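Local coordinates for protein insulinase family protease (Yersinia pestis, PDB 3GO9) that belongs to the insulinase (M16) peptidase family and is a predicted protease, although its activity and substrate are not established, at residues A[206-209]-A[210-213]; A[227-230]-A[231-235]. One frame throughout, in Å; residues are numbered along the deposited sequence.

In the fold
Both contacts are local ones in the seven-stranded mixed sheet domain, which also carries the zinc site of H72, D158 and I160. Contact 1 (206-213) is the turn that takes the chain from helix 196-206 into strand 212-218, an inner strand between 36-41 and 50-56. Contact 2 (227-235) follows, covering the second half of helix 222-233, the next element along the chain, and the residues just after it. Their centres lie about 14 Å apart and their nearest atoms about 5 Å, without touching. Strand 212-218 links them: contact 1 starts it, and L214 packs against I229 and F233 of contact 2. One run of chain thus enters the sheet and returns as a helix packed on it.

Contact 1 (A[206-209]-A[210-213]); sequences WYTP and DAMT
T208 and D210 lie side by side and point the same way, and the threonine hydroxyl OG1 donates to OD1 of the aspartate over 2.6 Å. OG1 meets that oxygen nearly along its C-O axis. Both side chains hold their first torsion near +60° (chi1 58° for T208, 63° for D210), which puts OG1 and the carboxylate between backbone N and carbonyl carbon and brings them together across P209. The other carboxylate oxygen, OD2, accepts from the backbone N of R240, so each oxygen of the group has a donor.

Here the backbone folds into a type I beta turn with P209 and D210 at its corners. A211 N reaches T208 O at 3.0 Å, and M212 N repeats the step to P209 O at 3.1 Å; Y207 centres an inverse gamma turn. The selenomethionine M212 then runs back along the turn: its CG passes 3.3 Å from T208 O, and the chain stays extended past CG. That straight arm delivers methyl CE to Y207, 3.7 Å from its CB and 3.8 Å from its CD2. The two side chains cross at about a right angle, and the methyl comes to the ring obliquely. Both also touch V56 of strand 50-56, while the Y207 hydroxyl is hydrogen-bonded to that of Y116.

Chemically the turn is divided: an apolar arm packs towards the sheet, while R240 N holds the carboxylate and R240 NE weakly bonds the hydroxyl. With two donors, the D210 carboxylate is probably kept ionised and fixed in rotation as the chain enters strand 212-218.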
loop_
_atom_site.group_PDB
_atom_site.type_symbol
_atom_site.label_atom_id
_atom_site.label_comp_id
_atom_site.label_asym_id
_atom_site.label_seq_id
_atom_site.Cartn_x
_atom_site.Cartn_y
_atom_site.Cartn_z
ATOM N N TRP A 206 3.254 21.314 11.516
ATOM C CA TRP A 206 2.742 20.066 11.014
ATOM C C TRP A 206 3.350 18.833 11.687
ATOM O O TRP A 206 2.727 17.774 11.657
ATOM C CB TRP A 206 2.908 20.003 9.499
ATOM C CG TRP A 206 2.120 21.016 8.803
ATOM C CD1 TRP A 206 2.602 22.145 8.235
ATOM C CD2 TRP A 206 0.695 21.049 8.607
ATOM N NE1 TRP A 206 1.574 22.895 7.690
ATOM C CE2 TRP A 206 0.401 22.230 7.882
ATOM C CE3 TRP A 206 -0.354 20.195 8.945
ATOM C CZ2 TRP A 206 -0.886 22.564 7.490
ATOM C CZ3 TRP A 206 -1.656 20.530 8.544
ATOM C CH2 TRP A 206 -1.906 21.712 7.818
ATOM N N TYR A 207 4.478 18.947 12.366
ATOM C CA TYR A 207 5.021 17.784 13.112
ATOM C C TYR A 207 4.556 17.901 14.558
ATOM O O TYR A 207 5.270 18.444 15.408
ATOM C CB TYR A 207 6.536 17.703 13.010
ATOM C CG TYR A 207 7.070 16.945 11.800
ATOM C CD1 TYR A 207 6.711 17.285 10.495
ATOM C CD2 TYR A 207 8.010 15.911 11.950
ATOM C CE1 TYR A 207 7.208 16.603 9.413
ATOM C CE2 TYR A 207 8.533 15.215 10.876
ATOM C CZ TYR A 207 8.124 15.557 9.583
ATOM O OH TYR A 207 8.666 14.857 8.499
ATOM N N THR A 208 3.320 17.443 14.776
ATOM C CA THR A 208 2.671 17.434 16.087
ATOM C C THR A 208 2.388 15.971 16.494
ATOM O O THR A 208 2.137 15.116 15.613
ATOM C CB THR A 208 1.379 18.285 16.091
ATOM O OG1 THR A 208 0.473 17.798 15.106
ATOM C CG2 THR A 208 1.720 19.776 15.703
ATOM N N PRO A 209 2.420 15.653 17.808
ATOM C CA PRO A 209 2.373 14.242 18.248
ATOM C C PRO A 209 1.064 13.579 17.927
ATOM O O PRO A 209 1.002 12.356 17.740
ATOM C CB PRO A 209 2.645 14.298 19.751
ATOM C CG PRO A 209 2.500 15.776 20.131
ATOM C CD PRO A 209 2.875 16.536 18.876
ATOM N N ASP A 210 -0.009 14.391 17.875
ATOM C CA ASP A 210 -1.318 13.867 17.524
ATOM C C ASP A 210 -1.455 13.418 16.072
ATOM O O ASP A 210 -2.465 12.776 15.713
ATOM C CB ASP A 210 -2.413 14.896 17.904
ATOM C CG ASP A 210 -2.299 16.199 17.140
ATOM O OD1 ASP A 210 -1.172 16.595 16.785
ATOM O OD2 ASP A 210 -3.365 16.873 16.962
ATOM N N ALA A 211 -0.449 13.727 15.239
ATOM C CA ALA A 211 -0.402 13.320 13.860
ATOM C C ALA A 211 0.648 12.225 13.634
ATOM O O ALA A 211 0.988 11.976 12.491
ATOM C CB ALA A 211 -0.101 14.496 12.992
HETATM N N MSE A 212 1.090 11.565 14.705
HETATM C CA MSE A 212 2.181 10.578 14.616
HETATM C C MSE A 212 1.799 9.237 15.202
HETATM O O MSE A 212 1.149 9.165 16.243
HETATM C CB MSE A 212 3.431 11.049 15.347
HETATM C CG MSE A 212 3.920 12.394 14.837
HETATM SE SE MSE A 212 5.576 12.871 15.685
HETATM C CE MSE A 212 5.905 14.554 14.751
ATOM N N THR A 213 2.280 8.187 14.557
ATOM C CA THR A 213 2.190 6.829 15.093
ATOM C C THR A 213 3.505 6.126 14.884
ATOM O O THR A 213 4.011 6.055 13.728
ATOM C CB THR A 213 1.104 5.991 14.434
ATOM O OG1 THR A 213 -0.169 6.694 14.488
ATOM C CG2 THR A 213 0.954 4.651 15.070
#

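Contact 2 (A[227-230]-A[231-235]); sequences AQIS and KAFSE
I229 and F233, one helical turn apart, set their side chains obliquely against each other, with methyl CG2 of the isoleucine 4.1 Å from CD1 of the ring. The methyl stands anti to its own backbone N, while the phenylalanine's CG lies anti to the carbonyl carbon (chi1 -63°), leaning the ring back along the helix. As a result the ring edge also comes up to the main chain: CD1 is 3.4 Å from I229 O, which lies near the ring plane. The same oxygen takes the hydrogen bond from F233 N. L214 of strand 212-218 touches both residues, and the F233 ring stacks on F35.

On another face K231 runs back over A227. Its CG passes 3.1 Å from A227 O, and a bend at the last torsion (chi4 77°) turns NZ to lie 3.6 Å from A227 CB, in the one of two deposited conformers described here.

Close to the C-terminal end the S230 carbonyl, not its hydroxyl, receives both the N and the OG of S234. In the conformer given, S234 OG sits between its own N and carbonyl carbon (chi1 64°) and donates to S230 O at 2.8 Å. S234 N reaches the same oxygen at 3.0 Å from the opposite face of the carbonyl plane.

The helix therefore separates its chemistry by face: I229 and F233 press hydrocarbon towards the sheet, whereas K231 and S234 are exposed. S230 O accepts the backbone N-H of S234 and, in the conformer given, its hydroxyl as well.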
loop_
_atom_site.group_PDB
_atom_site.type_symbol
_atom_site.label_atom_id
_atom_site.label_comp_id
_atom_site.label_asym_id
_atom_site.label_seq_id
_atom_site.Cartn_x
_atom_site.Cartn_y
_atom_site.Cartn_z
ATOM N N ALA A 227 8.088 1.660 27.901
ATOM C CA ALA A 227 8.639 2.713 28.736
ATOM C C ALA A 227 9.604 3.604 27.986
ATOM O O ALA A 227 9.594 4.797 28.172
ATOM C CB ALA A 227 9.281 2.144 30.010
ATOM N N GLN A 228 10.399 3.030 27.082
ATOM C CA GLN A 228 11.307 3.804 26.325
ATOM C C GLN A 228 10.587 4.721 25.349
ATOM O O GLN A 228 11.041 5.842 25.062
ATOM C CB GLN A 228 12.177 2.880 25.516
ATOM C CG GLN A 228 13.217 2.218 26.308
ATOM C CD GLN A 228 14.017 1.337 25.385
ATOM O OE1 GLN A 228 13.560 0.287 25.033
ATOM N NE2 GLN A 228 15.156 1.845 24.883
ATOM N N ILE A 229 9.530 4.191 24.757
ATOM C CA ILE A 229 8.732 5.033 23.820
ATOM C C ILE A 229 8.143 6.220 24.573
ATOM O O ILE A 229 8.194 7.360 24.095
ATOM C CB ILE A 229 7.634 4.206 23.141
ATOM C CG1 ILE A 229 8.255 3.237 22.120
ATOM C CG2 ILE A 229 6.501 5.112 22.532
ATOM C CD1 ILE A 229 7.289 2.118 21.705
ATOM N N SER A 230 7.568 5.983 25.736
ATOM C CA SER A 230 7.040 7.101 26.539
ATOM C C SER A 230 8.086 8.142 26.864
ATOM O O SER A 230 7.869 9.347 26.705
ATOM C CB SER A 230 6.458 6.549 27.835
ATOM O OG SER A 230 5.812 7.594 28.522
ATOM N N LYS A 231 9.249 7.712 27.262
ATOM C CA LYS A 231 10.319 8.642 27.634
ATOM C C LYS A 231 10.858 9.413 26.428
ATOM O O LYS A 231 11.236 10.570 26.557
ATOM C CB LYS A 231 11.457 7.915 28.360
ATOM C CG LYS A 231 11.018 7.172 29.650
ATOM C CD LYS A 231 12.204 6.610 30.425
ATOM C CE LYS A 231 11.789 6.028 31.775
ATOM N NZ LYS A 231 11.162 4.715 31.691
ATOM N N ALA A 232 10.870 8.795 25.236
ATOM C CA ALA A 232 11.340 9.432 24.010
ATOM C C ALA A 232 10.380 10.448 23.456
ATOM O O ALA A 232 10.839 11.466 22.947
ATOM C CB ALA A 232 11.696 8.396 22.958
ATOM N N PHE A 233 9.073 10.161 23.518
ATOM C CA PHE A 233 8.111 10.929 22.748
ATOM C C PHE A 233 7.096 11.728 23.562
ATOM O O PHE A 233 6.275 12.416 22.975
ATOM C CB PHE A 233 7.367 10.030 21.759
ATOM C CG PHE A 233 8.274 9.391 20.701
ATOM C CD1 PHE A 233 8.678 8.089 20.836
ATOM C CD2 PHE A 233 8.772 10.142 19.646
ATOM C CE1 PHE A 233 9.515 7.518 19.919
ATOM C CE2 PHE A 233 9.600 9.550 18.690
ATOM C CZ PHE A 233 9.953 8.243 18.845
ATOM N N SER A 234 7.102 11.591 24.884
ATOM C CA SER A 234 6.040 12.234 25.670
ATOM C C SER A 234 6.191 13.760 25.791
ATOM O O SER A 234 5.216 14.440 26.185
ATOM C CB SER A 234 5.912 11.590 27.054
ATOM O OG SER A 234 7.103 11.798 27.818
ATOM N N GLU A 235 7.360 14.270 25.465
ATOM C CA GLU A 235 7.637 15.684 25.579
ATOM C C GLU A 235 7.276 16.463 24.302
ATOM O O GLU A 235 7.243 17.706 24.315
ATOM C CB GLU A 235 9.093 15.835 26.083
ATOM C CG GLU A 235 9.647 17.234 26.179
ATOM C CD GLU A 235 8.903 18.134 27.117
ATOM O OE1 GLU A 235 8.392 17.674 28.168
ATOM O OE2 GLU A 235 8.891 19.301 26.712
#